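Long-range contacts in putative esterase (Sulfolobus solfataricus P2, PDB 2RAU), which is a putative alpha/beta-hydrolase esterase or lipase that binds calcium and probably hydrolyses ester bonds: residues Pro14-Asp19 against Tyr76-Tyr81; Lys262-Pro267 against Val332-Asn337; Lys203-Ile208 against Trp276-Ser281. All blocks are in the same frame, centred on the assembly; numbering follows the deposited sequence.

Contact 1: Pro14-Asp19 against Tyr76-Tyr81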
ATOM      1  N   PRO A  14      22.244   0.223  -1.688  1.00 34.62           N
ATOM      2  CA  PRO A  14      21.938   0.108  -0.245  1.00 35.82           C
ATOM      3  C   PRO A  14      20.813   1.032   0.249  1.00 32.47           C
ATOM      4  O   PRO A  14      20.627   2.145  -0.228  1.00 37.32           O
ATOM      5  CB  PRO A  14      23.289   0.419   0.437  1.00 38.13           C
ATOM      6  CG  PRO A  14      24.288   0.001  -0.551  1.00 39.36           C
ATOM      7  CD  PRO A  14      23.686   0.420  -1.900  1.00 35.92           C
ATOM      8  N   ILE A  15      20.002   0.520   1.158  1.00 32.78           N
ATOM      9  CA  ILE A  15      18.819   1.240   1.651  1.00 31.22           C
ATOM     10  C   ILE A  15      19.253   2.094   2.848  1.00 32.16           C
ATOM     11  O   ILE A  15      19.971   1.621   3.714  1.00 29.03           O
ATOM     12  CB  ILE A  15      17.699   0.240   1.989  1.00 31.23           C
ATOM     13  CG1 ILE A  15      17.273  -0.485   0.694  1.00 32.58           C
ATOM     14  CG2 ILE A  15      16.573   0.939   2.737  1.00 28.09           C
ATOM     15  CD1 ILE A  15      16.228  -1.597   0.827  1.00 28.49           C
ATOM     16  N   LEU A  16      18.877   3.357   2.853  1.00 33.90           N
ATOM     17  CA  LEU A  16      19.267   4.246   3.946  1.00 35.06           C
ATOM     18  C   LEU A  16      18.869   3.654   5.280  1.00 33.29           C
ATOM     19  O   LEU A  16      17.752   3.152   5.442  1.00 31.44           O
ATOM     20  CB  LEU A  16      18.687   5.640   3.783  1.00 40.45           C
ATOM     21  CG  LEU A  16      17.223   5.977   4.100  1.00 49.01           C
ATOM     22  CD1 LEU A  16      17.022   7.518   4.209  1.00 40.50           C
ATOM     23  CD2 LEU A  16      16.225   5.317   3.101  1.00 47.64           C
ATOM     24  N   GLY A  17      19.828   3.665   6.212  1.00 32.54           N
ATOM     25  CA  GLY A  17      19.640   3.138   7.559  1.00 31.75           C
ATOM     26  C   GLY A  17      19.614   1.636   7.670  1.00 32.02           C
ATOM     27  O   GLY A  17      19.444   1.102   8.759  1.00 33.46           O
ATOM     28  N   ASN A  18      19.772   0.947   6.537  1.00 31.81           N
ATOM     29  CA  ASN A  18      19.655  -0.503   6.480  1.00 30.33           C
ATOM     30  C   ASN A  18      20.649  -0.987   5.471  1.00 30.67           C
ATOM     31  O   ASN A  18      20.284  -1.523   4.429  1.00 31.26           O
ATOM     32  CB  ASN A  18      18.239  -0.888   6.064  1.00 33.64           C
ATOM     33  CG  ASN A  18      17.197  -0.469   7.073  1.00 30.05           C
ATOM     34  OD1 ASN A  18      16.916  -1.231   7.980  1.00 36.93           O
ATOM     35  ND2 ASN A  18      16.656   0.774   6.955  1.00 30.00           N
ATOM     36  N   ASP A  19      21.933  -0.866   5.785  1.00 33.42           N
ATOM     37  CA  ASP A  19      22.938  -1.135   4.751  1.00 38.03           C
ATOM     38  C   ASP A  19      23.245  -2.626   4.464  1.00 36.13           C
ATOM     39  O   ASP A  19      24.055  -2.937   3.588  1.00 36.20           O
ATOM     40  CB  ASP A  19      24.224  -0.359   5.025  1.00 43.67           C
ATOM     41  CG  ASP A  19      24.875  -0.754   6.296  1.00 49.39           C
ATOM     42  OD1 ASP A  19      24.668  -1.897   6.775  1.00 61.18           O
ATOM     43  OD2 ASP A  19      25.588   0.114   6.847  1.00 73.75           O
ATOM     44  N   TYR A  76      11.578  11.702   4.236  1.00 28.34           N
ATOM     45  CA  TYR A  76      10.880  12.220   5.393  1.00 27.59           C
ATOM     46  C   TYR A  76      11.337  11.591   6.705  1.00 28.80           C
ATOM     47  O   TYR A  76      11.095  12.160   7.765  1.00 27.36           O
ATOM     48  CB  TYR A  76       9.356  12.028   5.201  1.00 26.91           C
ATOM     49  CG  TYR A  76       8.804  12.910   4.123  1.00 25.62           C
ATOM     50  CD1 TYR A  76       8.557  14.242   4.381  1.00 27.17           C
ATOM     51  CD2 TYR A  76       8.577  12.428   2.818  1.00 27.35           C
ATOM     52  CE1 TYR A  76       8.082  15.088   3.382  1.00 28.84           C
ATOM     53  CE2 TYR A  76       8.121  13.263   1.832  1.00 28.33           C
ATOM     54  CZ  TYR A  76       7.868  14.584   2.104  1.00 27.04           C
ATOM     55  OH  TYR A  76       7.336  15.429   1.142  1.00 29.46           O
ATOM     56  N   THR A  77      11.976  10.424   6.641  1.00 26.33           N
ATOM     57  CA  THR A  77      12.437   9.698   7.823  1.00 28.19           C
ATOM     58  C   THR A  77      13.481   8.659   7.441  1.00 30.35           C
ATOM     59  O   THR A  77      13.794   8.478   6.246  1.00 29.87           O
ATOM     60  CB  THR A  77      11.241   9.008   8.529  1.00 31.98           C
ATOM     61  OG1 THR A  77      11.647   8.613   9.825  1.00 27.80           O
ATOM     62  CG2 THR A  77      10.670   7.829   7.765  1.00 28.23           C
ATOM     63  N   ILE A  78      14.051   7.980   8.435  1.00 29.56           N
ATOM     64  CA  ILE A  78      14.923   6.836   8.178  1.00 28.77           C
ATOM     65  C   ILE A  78      14.159   5.569   8.502  1.00 30.64           C
ATOM     66  O   ILE A  78      13.725   5.386   9.632  1.00 28.07           O
ATOM     67  CB  ILE A  78      16.193   6.882   9.014  1.00 30.78           C
ATOM     68  CG1 ILE A  78      16.998   8.149   8.657  1.00 35.14           C
ATOM     69  CG2 ILE A  78      17.046   5.594   8.780  1.00 29.83           C
ATOM     70  CD1 ILE A  78      18.001   8.520   9.673  1.00 38.02           C
ATOM     71  N   PRO A  79      13.975   4.685   7.519  1.00 31.18           N
ATOM     72  CA  PRO A  79      13.208   3.474   7.815  1.00 31.27           C
ATOM     73  C   PRO A  79      13.874   2.528   8.792  1.00 30.86           C
ATOM     74  O   PRO A  79      15.093   2.362   8.783  1.00 30.03           O
ATOM     75  CB  PRO A  79      13.116   2.750   6.449  1.00 31.40           C
ATOM     76  CG  PRO A  79      13.708   3.647   5.450  1.00 32.37           C
ATOM     77  CD  PRO A  79      14.421   4.756   6.115  1.00 33.89           C
ATOM     78  N   ASP A  80      13.038   1.914   9.616  1.00 33.51           N
ATOM     79  CA  ASP A  80      13.440   0.933  10.598  1.00 30.69           C
ATOM     80  C   ASP A  80      12.905  -0.402  10.097  1.00 29.95           C
ATOM     81  O   ASP A  80      11.698  -0.559   9.967  1.00 27.87           O
ATOM     82  CB  ASP A  80      12.811   1.288  11.930  1.00 30.55           C
ATOM     83  CG  ASP A  80      13.236   0.406  13.050  1.00 34.38           C
ATOM     84  OD1 ASP A  80      13.802  -0.691  12.841  1.00 30.50           O
ATOM     85  OD2 ASP A  80      12.969   0.820  14.196  1.00 37.89           O
ATOM     86  N   TYR A  81      13.782  -1.361   9.860  1.00 30.66           N
ATOM     87  CA  TYR A  81      13.356  -2.692   9.356  1.00 30.65           C
ATOM     88  C   TYR A  81      12.350  -3.386  10.301  1.00 28.58           C
ATOM     89  O   TYR A  81      11.520  -4.161   9.871  1.00 27.94           O
ATOM     90  CB  TYR A  81      14.557  -3.643   9.079  1.00 31.96           C
ATOM     91  CG  TYR A  81      15.035  -4.392  10.299  1.00 29.49           C
ATOM     92  CD1 TYR A  81      14.485  -5.622  10.651  1.00 37.28           C
ATOM     93  CD2 TYR A  81      15.967  -3.828  11.144  1.00 34.60           C
ATOM     94  CE1 TYR A  81      14.894  -6.283  11.785  1.00 32.40           C
ATOM     95  CE2 TYR A  81      16.363  -4.463  12.292  1.00 35.57           C
ATOM     96  CZ  TYR A  81      15.839  -5.695  12.602  1.00 35.65           C
ATOM     97  OH  TYR A  81      16.262  -6.306  13.752  1.00 38.11           O
TER
HETATM   98  O   HOH W   1      16.718  -0.527  10.388  1.00 28.95           O
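Asn18 bonds to the backbone of Pro79 directly and to that of Tyr81 through a water, while Leu16 packs on the ring of Pro79. Asn18 ND2 donates to Pro79 O at 2.9 Å, with an N-H...O angle of 157°. The acceptor lies in the amide plane, but the donor stands well above the plane of the Pro79 carbonyl. The same nitrogen also donates to Leu16 O at 3.0 Å. Its OD1 accepts from a water that in turn takes the N-H of Tyr81. The amide is therefore held at both ends. Asn18 CG sits beside the backbone N (chi1 -64°), which turns the amide toward the 76-81 loop.

Leu16 meets Pro79 at about a right angle, with CD2 3.6 Å from Pro79 CD. Gly17 CA lies against Ile78 CG2, where a side chain would clash. With an alanine for Asn18, Pro79 O would probably lose this donor and the bridging water its acceptor. Leu87 of helix 85-91 packs on both Asn18 and Pro79. Residues Ile15-Asn18 form a type II beta turn, closed by Asn18 N to Ile15 O. It begins the connection from strand 13-15 to antiparallel strand 21-29 in the large sheet of the alpha/beta-hydrolase fold.

Contact 2: Lys262-Pro267 against Val332-Asn337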
ATOM      1  N   LYS A 262       3.848  10.076  16.282  1.00 23.62           N
ATOM      2  CA  LYS A 262       3.993  11.032  15.157  1.00 26.17           C
ATOM      3  C   LYS A 262       5.196  10.752  14.286  1.00 24.12           C
ATOM      4  O   LYS A 262       5.164  10.994  13.073  1.00 24.26           O
ATOM      5  CB  LYS A 262       4.024  12.490  15.643  1.00 26.85           C
ATOM      6  CG  LYS A 262       5.243  12.913  16.421  1.00 30.09           C
ATOM      7  CD  LYS A 262       5.081  14.339  16.937  1.00 31.57           C
ATOM      8  CE  LYS A 262       6.362  14.888  17.558  1.00 39.07           C
ATOM      9  NZ  LYS A 262       6.631  14.177  18.794  1.00 28.77           N
ATOM     10  N   GLU A 263       6.272  10.263  14.895  1.00 25.75           N
ATOM     11  CA  GLU A 263       7.508   9.946  14.183  1.00 28.09           C
ATOM     12  C   GLU A 263       7.322   8.854  13.130  1.00 28.78           C
ATOM     13  O   GLU A 263       8.078   8.790  12.143  1.00 27.14           O
ATOM     14  CB  GLU A 263       8.605   9.519  15.167  1.00 26.64           C
ATOM     15  CG  GLU A 263       9.119  10.621  16.086  1.00 31.14           C
ATOM     16  CD  GLU A 263       8.215  10.962  17.229  1.00 32.77           C
ATOM     17  OE1 GLU A 263       7.345  10.181  17.657  1.00 24.09           O
ATOM     18  OE2 GLU A 263       8.422  12.045  17.724  1.00 30.97           O
ATOM     19  N   ASP A 264       6.327   8.005  13.361  1.00 26.95           N
ATOM     20  CA  ASP A 264       5.927   6.942  12.414  1.00 27.45           C
ATOM     21  C   ASP A 264       4.830   7.431  11.456  1.00 26.00           C
ATOM     22  O   ASP A 264       4.913   7.209  10.239  1.00 25.96           O
ATOM     23  CB  ASP A 264       5.452   5.688  13.161  1.00 26.30           C
ATOM     24  CG  ASP A 264       6.545   5.083  14.034  1.00 31.90           C
ATOM     25  OD1 ASP A 264       7.734   5.168  13.639  1.00 29.79           O
ATOM     26  OD2 ASP A 264       6.241   4.533  15.117  1.00 27.52           O
HETATM   27  N   MSE A 265       3.844   8.136  11.982  1.00 24.53           N
HETATM   28  CA  MSE A 265       2.628   8.480  11.211  1.00 23.53           C
HETATM   29  C   MSE A 265       2.848   9.614  10.237  1.00 26.27           C
HETATM   30  O   MSE A 265       2.358   9.578   9.108  1.00 23.43           O
HETATM   31  CB  MSE A 265       1.450   8.837  12.092  1.00 26.07           C
HETATM   32  CG  MSE A 265       0.951   7.732  13.031  1.00 25.33           C
HETATM   33 SE   MSE A 265       0.159   6.328  11.922  0.75 32.17          SE
HETATM   34  CE  MSE A 265       0.632   4.857  13.127  1.00 32.90           C
ATOM     35  N   PHE A 266       3.516  10.650  10.710  1.00 24.30           N
ATOM     36  CA  PHE A 266       3.661  11.869   9.877  1.00 24.74           C
ATOM     37  C   PHE A 266       4.457  11.581   8.581  1.00 25.56           C
ATOM     38  O   PHE A 266       4.078  12.107   7.517  1.00 25.28           O
ATOM     39  CB  PHE A 266       4.214  13.056  10.693  1.00 24.16           C
ATOM     40  CG  PHE A 266       3.198  13.670  11.710  1.00 25.73           C
ATOM     41  CD1 PHE A 266       1.976  13.047  12.030  1.00 23.03           C
ATOM     42  CD2 PHE A 266       3.546  14.800  12.433  1.00 25.68           C
ATOM     43  CE1 PHE A 266       1.134  13.579  12.977  1.00 29.62           C
ATOM     44  CE2 PHE A 266       2.693  15.326  13.372  1.00 26.89           C
ATOM     45  CZ  PHE A 266       1.485  14.737  13.619  1.00 23.23           C
ATOM     46  N   PRO A 267       5.584  10.815   8.674  1.00 25.40           N
ATOM     47  CA  PRO A 267       6.280  10.444   7.428  1.00 24.89           C
ATOM     48  C   PRO A 267       5.488   9.660   6.414  1.00 25.38           C
ATOM     49  O   PRO A 267       5.700   9.884   5.228  1.00 27.99           O
ATOM     50  CB  PRO A 267       7.546   9.742   7.904  1.00 26.08           C
ATOM     51  CG  PRO A 267       7.785  10.284   9.252  1.00 24.28           C
ATOM     52  CD  PRO A 267       6.384  10.401   9.843  1.00 23.89           C
ATOM     53  N   VAL A 332      -1.018  -1.107  11.580  1.00 27.64           N
ATOM     54  CA  VAL A 332      -0.717  -2.398  10.930  1.00 27.61           C
ATOM     55  C   VAL A 332       0.629  -2.385  10.171  1.00 25.44           C
ATOM     56  O   VAL A 332       1.333  -3.400  10.089  1.00 26.44           O
ATOM     57  CB  VAL A 332      -1.904  -2.834  10.020  1.00 28.19           C
ATOM     58  CG1 VAL A 332      -1.623  -4.225   9.384  1.00 26.88           C
ATOM     59  CG2 VAL A 332      -3.221  -2.879  10.866  1.00 21.91           C
ATOM     60  N   TYR A 333       1.018  -1.201   9.716  1.00 23.46           N
ATOM     61  CA  TYR A 333       2.148  -0.965   8.814  1.00 25.31           C
ATOM     62  C   TYR A 333       3.391  -0.318   9.412  1.00 26.37           C
ATOM     63  O   TYR A 333       4.405  -0.226   8.763  1.00 27.68           O
ATOM     64  CB  TYR A 333       1.667  -0.093   7.635  1.00 25.37           C
ATOM     65  CG  TYR A 333       0.340  -0.528   7.094  1.00 23.87           C
ATOM     66  CD1 TYR A 333       0.156  -1.816   6.625  1.00 31.55           C
ATOM     67  CD2 TYR A 333      -0.722   0.348   7.022  1.00 29.03           C
ATOM     68  CE1 TYR A 333      -1.096  -2.246   6.173  1.00 27.09           C
ATOM     69  CE2 TYR A 333      -1.955  -0.059   6.573  1.00 22.39           C
ATOM     70  CZ  TYR A 333      -2.134  -1.360   6.150  1.00 25.08           C
ATOM     71  OH  TYR A 333      -3.366  -1.765   5.700  1.00 27.42           O
ATOM     72  N   THR A 334       3.318   0.142  10.658  1.00 25.88           N
ATOM     73  CA  THR A 334       4.413   0.869  11.269  1.00 26.19           C
ATOM     74  C   THR A 334       4.314   0.822  12.799  1.00 25.15           C
ATOM     75  O   THR A 334       3.328   0.278  13.355  1.00 24.40           O
ATOM     76  CB  THR A 334       4.463   2.362  10.808  1.00 28.29           C
ATOM     77  OG1 THR A 334       5.707   2.934  11.228  1.00 26.51           O
ATOM     78  CG2 THR A 334       3.235   3.173  11.379  1.00 28.32           C
ATOM     79  N   GLY A 335       5.372   1.299  13.473  1.00 25.02           N
ATOM     80  CA  GLY A 335       5.426   1.363  14.917  1.00 25.43           C
ATOM     81  C   GLY A 335       6.144   0.188  15.510  1.00 25.47           C
ATOM     82  O   GLY A 335       6.098  -0.898  14.965  1.00 24.72           O
ATOM     83  N   GLU A 336       6.811   0.397  16.637  1.00 27.62           N
ATOM     84  CA  GLU A 336       7.637  -0.667  17.217  1.00 29.44           C
ATOM     85  C   GLU A 336       6.885  -1.945  17.603  1.00 27.64           C
ATOM     86  O   GLU A 336       7.461  -3.032  17.564  1.00 28.00           O
ATOM     87  CB  GLU A 336       8.448  -0.129  18.386  1.00 27.99           C
ATOM     88  CG  GLU A 336       7.619   0.347  19.537  1.00 32.79           C
ATOM     89  CD  GLU A 336       8.466   0.723  20.769  1.00 39.68           C
ATOM     90  OE1 GLU A 336       9.713   0.624  20.699  1.00 49.17           O
ATOM     91  OE2 GLU A 336       7.858   1.092  21.794  1.00 47.98           O
ATOM     92  N   ASN A 337       5.598  -1.834  17.913  1.00 26.48           N
ATOM     93  CA  ASN A 337       4.798  -3.030  18.290  1.00 27.25           C
ATOM     94  C   ASN A 337       4.312  -3.873  17.098  1.00 26.79           C
ATOM     95  O   ASN A 337       3.908  -5.026  17.254  1.00 24.99           O
ATOM     96  CB  ASN A 337       3.629  -2.598  19.177  1.00 26.82           C
ATOM     97  CG  ASN A 337       4.085  -1.860  20.407  1.00 26.50           C
ATOM     98  OD1 ASN A 337       3.752  -0.664  20.652  1.00 28.29           O
ATOM     99  ND2 ASN A 337       4.852  -2.541  21.197  1.00 19.52           N
TER
HETATM  100  O   HOH W   2       7.233   3.375  17.268  1.00 27.17           O
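This is a small packing contact with one water bridge, in which Asp264 and Met265 of helix 262-270 meet Thr334 and Gly335 in the loop before helix 338-353. Thr334 is the middle of it. Its side chain points at the helix and divides between two neighbours. OG1 lies 3.4 Å from Asp264 CB, and CG2 lies 3.6 Å from CE of Met265, a selenomethionine. With OG1 anti to the backbone N (chi1 -168°), the methyl falls between the backbone N and the carbonyl carbon. From there it also touches Asp264 CB. The Met265 chain is bent, so that its terminal methyl reaches the Thr334 methyl obliquely.

In the alpha/beta-hydrolase fold, the loop after the last strand of the central sheet commonly carries the histidine of the catalytic triad. Here that loop contains His329, which probably has this role, and the Tyr333 ring meets it edge-to-face. The side chain of Met265 also packs on Leu330 and Asp331 of the same loop.

The Asp264 carboxylate has two separate tasks. OD2 lies 3.3 Å from Gly335 CA and accepts a hydrogen bond from a water at 2.6 Å. That water accepts from Glu336 N at 3.1 Å, so the carboxylate is tied to the loop backbone indirectly. OD1 forms a salt bridge with Lys83, outside the two segments. This charge probably steadies the carboxylate in its ionised form. Gly335 has a backbone shape that would jam a CB against the preceding carbonyl.

Contact 3: Lys203-Ile208 against Trp276-Ser281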
ATOM      1  N   LYS A 203     -18.430  16.344 -14.749  1.00 35.02           N
ATOM      2  CA  LYS A 203     -17.850  17.318 -13.834  1.00 34.99           C
ATOM      3  C   LYS A 203     -16.350  17.561 -13.998  1.00 35.06           C
ATOM      4  O   LYS A 203     -15.827  18.519 -13.438  1.00 34.99           O
ATOM      5  CB  LYS A 203     -18.129  16.881 -12.405  1.00 35.64           C
ATOM      6  CG  LYS A 203     -19.613  16.897 -12.012  1.00 39.16           C
ATOM      7  CD  LYS A 203     -19.776  16.451 -10.566  1.00 39.73           C
ATOM      8  CE  LYS A 203     -21.230  16.481 -10.109  1.00 52.55           C
ATOM      9  NZ  LYS A 203     -21.331  16.041  -8.685  1.00 56.52           N
ATOM     10  N   GLY A 204     -15.646  16.691 -14.714  1.00 35.83           N
ATOM     11  CA  GLY A 204     -14.213  16.837 -14.891  1.00 34.20           C
ATOM     12  C   GLY A 204     -13.432  16.623 -13.607  1.00 32.31           C
ATOM     13  O   GLY A 204     -12.534  17.382 -13.324  1.00 32.93           O
ATOM     14  N   ILE A 205     -13.807  15.601 -12.830  1.00 32.38           N
ATOM     15  CA  ILE A 205     -13.166  15.270 -11.557  1.00 31.50           C
ATOM     16  C   ILE A 205     -12.802  13.819 -11.698  1.00 28.87           C
ATOM     17  O   ILE A 205     -13.695  12.981 -11.724  1.00 30.79           O
ATOM     18  CB  ILE A 205     -14.130  15.429 -10.332  1.00 31.50           C
ATOM     19  CG1 ILE A 205     -14.640  16.879 -10.226  1.00 32.01           C
ATOM     20  CG2 ILE A 205     -13.439  15.017  -9.019  1.00 26.83           C
ATOM     21  CD1 ILE A 205     -15.756  17.050  -9.222  1.00 28.88           C
ATOM     22  N   TYR A 206     -11.507  13.538 -11.838  1.00 27.10           N
ATOM     23  CA  TYR A 206     -11.028  12.215 -12.180  1.00 24.72           C
ATOM     24  C   TYR A 206     -10.315  11.520 -11.076  1.00 25.63           C
ATOM     25  O   TYR A 206     -10.171  10.293 -11.147  1.00 24.76           O
ATOM     26  CB  TYR A 206     -10.130  12.261 -13.435  1.00 23.97           C
ATOM     27  CG  TYR A 206     -10.838  12.737 -14.667  1.00 25.60           C
ATOM     28  CD1 TYR A 206     -11.604  11.846 -15.437  1.00 26.56           C
ATOM     29  CD2 TYR A 206     -10.763  14.064 -15.079  1.00 26.75           C
ATOM     30  CE1 TYR A 206     -12.255  12.255 -16.552  1.00 26.32           C
ATOM     31  CE2 TYR A 206     -11.459  14.485 -16.191  1.00 26.63           C
ATOM     32  CZ  TYR A 206     -12.186  13.582 -16.911  1.00 30.43           C
ATOM     33  OH  TYR A 206     -12.819  13.990 -18.030  1.00 31.56           O
ATOM     34  N   VAL A 207      -9.920  12.273 -10.046  1.00 26.24           N
ATOM     35  CA  VAL A 207      -9.076  11.777  -8.977  1.00 25.98           C
ATOM     36  C   VAL A 207      -9.574  12.204  -7.595  1.00 27.01           C
ATOM     37  O   VAL A 207     -10.294  13.190  -7.469  1.00 28.29           O
ATOM     38  CB  VAL A 207      -7.610  12.236  -9.143  1.00 28.03           C
ATOM     39  CG1 VAL A 207      -6.946  11.628 -10.404  1.00 25.76           C
ATOM     40  CG2 VAL A 207      -7.504  13.780  -9.112  1.00 27.89           C
ATOM     41  N   ILE A 208      -9.174  11.437  -6.579  1.00 26.84           N
ATOM     42  CA  ILE A 208      -9.398  11.719  -5.177  1.00 29.54           C
ATOM     43  C   ILE A 208      -8.029  12.201  -4.638  1.00 27.50           C
ATOM     44  O   ILE A 208      -7.038  11.491  -4.753  1.00 24.64           O
ATOM     45  CB  ILE A 208      -9.790  10.455  -4.355  1.00 29.70           C
ATOM     46  CG1 ILE A 208     -10.919   9.675  -5.044  1.00 33.33           C
ATOM     47  CG2 ILE A 208     -10.120  10.857  -2.876  1.00 28.99           C
ATOM     48  CD1 ILE A 208     -10.988   8.192  -4.644  1.00 34.06           C
ATOM     49  N   TRP A 276      -5.434   9.667  -6.588  1.00 26.24           N
ATOM     50  CA  TRP A 276      -5.873   8.298  -6.810  1.00 26.59           C
ATOM     51  C   TRP A 276      -7.065   8.343  -7.765  1.00 26.34           C
ATOM     52  O   TRP A 276      -7.910   9.161  -7.601  1.00 24.95           O
ATOM     53  CB  TRP A 276      -6.312   7.668  -5.503  1.00 26.44           C
ATOM     54  CG  TRP A 276      -6.552   6.215  -5.553  1.00 25.06           C
ATOM     55  CD1 TRP A 276      -7.768   5.571  -5.569  1.00 21.90           C
ATOM     56  CD2 TRP A 276      -5.556   5.180  -5.585  1.00 23.64           C
ATOM     57  NE1 TRP A 276      -7.575   4.197  -5.610  1.00 25.70           N
ATOM     58  CE2 TRP A 276      -6.228   3.938  -5.619  1.00 24.26           C
ATOM     59  CE3 TRP A 276      -4.166   5.177  -5.573  1.00 26.21           C
ATOM     60  CZ2 TRP A 276      -5.546   2.715  -5.630  1.00 22.64           C
ATOM     61  CZ3 TRP A 276      -3.504   3.969  -5.568  1.00 22.67           C
ATOM     62  CH2 TRP A 276      -4.189   2.754  -5.590  1.00 25.74           C
ATOM     63  N   PRO A 277      -7.108   7.461  -8.783  1.00 26.49           N
ATOM     64  CA  PRO A 277      -8.203   7.525  -9.723  1.00 25.70           C
ATOM     65  C   PRO A 277      -9.540   7.112  -9.141  1.00 24.75           C
ATOM     66  O   PRO A 277      -9.661   6.101  -8.418  1.00 27.42           O
ATOM     67  CB  PRO A 277      -7.765   6.565 -10.830  1.00 25.95           C
ATOM     68  CG  PRO A 277      -6.943   5.535 -10.091  1.00 28.10           C
ATOM     69  CD  PRO A 277      -6.165   6.369  -9.100  1.00 26.88           C
ATOM     70  N   TYR A 278     -10.548   7.920  -9.427  1.00 25.78           N
ATOM     71  CA  TYR A 278     -11.939   7.549  -9.118  1.00 25.14           C
ATOM     72  C   TYR A 278     -12.404   6.258  -9.791  1.00 26.69           C
ATOM     73  O   TYR A 278     -13.283   5.573  -9.273  1.00 27.13           O
ATOM     74  CB  TYR A 278     -12.938   8.689  -9.503  1.00 28.92           C
ATOM     75  CG  TYR A 278     -13.322   9.566  -8.317  1.00 29.07           C
ATOM     76  CD1 TYR A 278     -14.147   9.075  -7.308  1.00 36.66           C
ATOM     77  CD2 TYR A 278     -12.890  10.883  -8.216  1.00 35.16           C
ATOM     78  CE1 TYR A 278     -14.514   9.866  -6.221  1.00 29.35           C
ATOM     79  CE2 TYR A 278     -13.233  11.658  -7.129  1.00 31.34           C
ATOM     80  CZ  TYR A 278     -14.057  11.139  -6.135  1.00 32.03           C
ATOM     81  OH  TYR A 278     -14.403  11.898  -5.030  1.00 29.19           O
ATOM     82  N   ARG A 279     -11.846   5.949 -10.952  1.00 27.70           N
ATOM     83  CA  ARG A 279     -12.354   4.868 -11.772  1.00 25.62           C
ATOM     84  C   ARG A 279     -12.397   3.525 -10.986  1.00 27.96           C
ATOM     85  O   ARG A 279     -13.374   2.760 -11.061  1.00 30.09           O
ATOM     86  CB  ARG A 279     -11.546   4.813 -13.097  1.00 27.17           C
ATOM     87  CG  ARG A 279     -11.924   3.720 -14.095  1.00 34.73           C
ATOM     88  CD  ARG A 279     -13.334   3.913 -14.468  1.00 39.28           C
ATOM     89  NE  ARG A 279     -13.774   3.121 -15.611  1.00 43.57           N
ATOM     90  CZ  ARG A 279     -14.028   3.619 -16.822  1.00 43.98           C
ATOM     91  NH1 ARG A 279     -13.841   4.904 -17.121  1.00 38.87           N
ATOM     92  NH2 ARG A 279     -14.478   2.813 -17.758  1.00 43.50           N
ATOM     93  N   LEU A 280     -11.378   3.260 -10.184  1.00 28.63           N
ATOM     94  CA  LEU A 280     -11.319   2.001  -9.449  1.00 28.42           C
ATOM     95  C   LEU A 280     -12.540   1.812  -8.553  1.00 30.33           C
ATOM     96  O   LEU A 280     -13.134   0.744  -8.543  1.00 36.66           O
ATOM     97  CB  LEU A 280     -10.020   1.925  -8.639  1.00 29.37           C
ATOM     98  CG  LEU A 280      -8.731   1.574  -9.366  1.00 31.81           C
ATOM     99  CD1 LEU A 280      -7.569   1.911  -8.505  1.00 26.97           C
ATOM    100  CD2 LEU A 280      -8.703   0.081  -9.781  1.00 23.15           C
ATOM    101  N   SER A 281     -12.939   2.861  -7.839  1.00 32.64           N
ATOM    102  CA  SER A 281     -14.066   2.771  -6.927  1.00 32.74           C
ATOM    103  C   SER A 281     -15.392   2.847  -7.668  1.00 33.73           C
ATOM    104  O   SER A 281     -16.400   2.314  -7.204  1.00 34.61           O
ATOM    105  CB  SER A 281     -13.974   3.845  -5.828  1.00 33.13           C
ATOM    106  OG  SER A 281     -14.015   5.155  -6.339  1.00 32.12           O
TER
HETATM  107  O   HOH W   3     -10.151   7.810 -12.579  1.00 25.28           O
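Trp276 and Ile208 exchange two backbone hydrogen bonds, forming the hydrogen-bonded pair of a short antiparallel ladder. Ile208 N donates to Trp276 O at 2.8 Å. In return, Trp276 N donates to Ile208 O at 3.0 Å, with a more bent N-H...O angle of 139°. Ile208 O also accepts from the indole NE1 of Trp60. Trp276 O is approached by a second group, as Val207 CA makes a C-H...O contact with it.

The next bond carries the pairing past the strand end. Tyr278 N donates to Tyr206 O at 3.0 Å, with an N-H...O angle of 165°. A water also donates to Tyr206 O and accepts from Arg279 N. Thus this one carbonyl serves the N-H groups of two successive residues, Tyr278 and Arg279, one directly and one through water. The phenol ends bond elsewhere: Tyr206 OH to Glu201 OE1, and Tyr278 OH to Glu193 N.

Side-chain packing lies alongside these bonds. Ile208 CG1 lies over the face of the Tyr278 ring, 3.6 Å from its centroid, in a CH-pi contact. Ile208 CG1 sits beside its backbone N (chi1 -49°), which brings it over the ring centre. Ile205 CG2 adds a contact at Tyr278 CE2, and Ile208 CD1 approaches the edge of the Trp276 indole. The pair 207-209 and 275-277 is a two-stranded antiparallel ribbon outside the central sheet, lying in the long insertion after strand 170-176, where alpha/beta hydrolases often carry a cap or lid.

Overall arrangement
Contacts 1 and 2 lie on the same side of the chain's centre and touch, with Thr77 CG2 3.7 Å from Pro267 CB. Contact 3 is on the opposite side from contact 1, their centres about 33 Å apart. It is the buried one, and both others are partly buried. The chemistry differs accordingly. Contact 3 pairs backbone with backbone and adds an aromatic face. Contact 1 relies on a side-chain amide bonded to a loop carbonyl. Contact 2 packs methyls and has no direct polar bond; its polar link runs through water alone. Contacts 2 and 3 use successive elements, helix 262-270 and strand 275-277, and their segments alternate along the chain. Contact 1 closes before either opens.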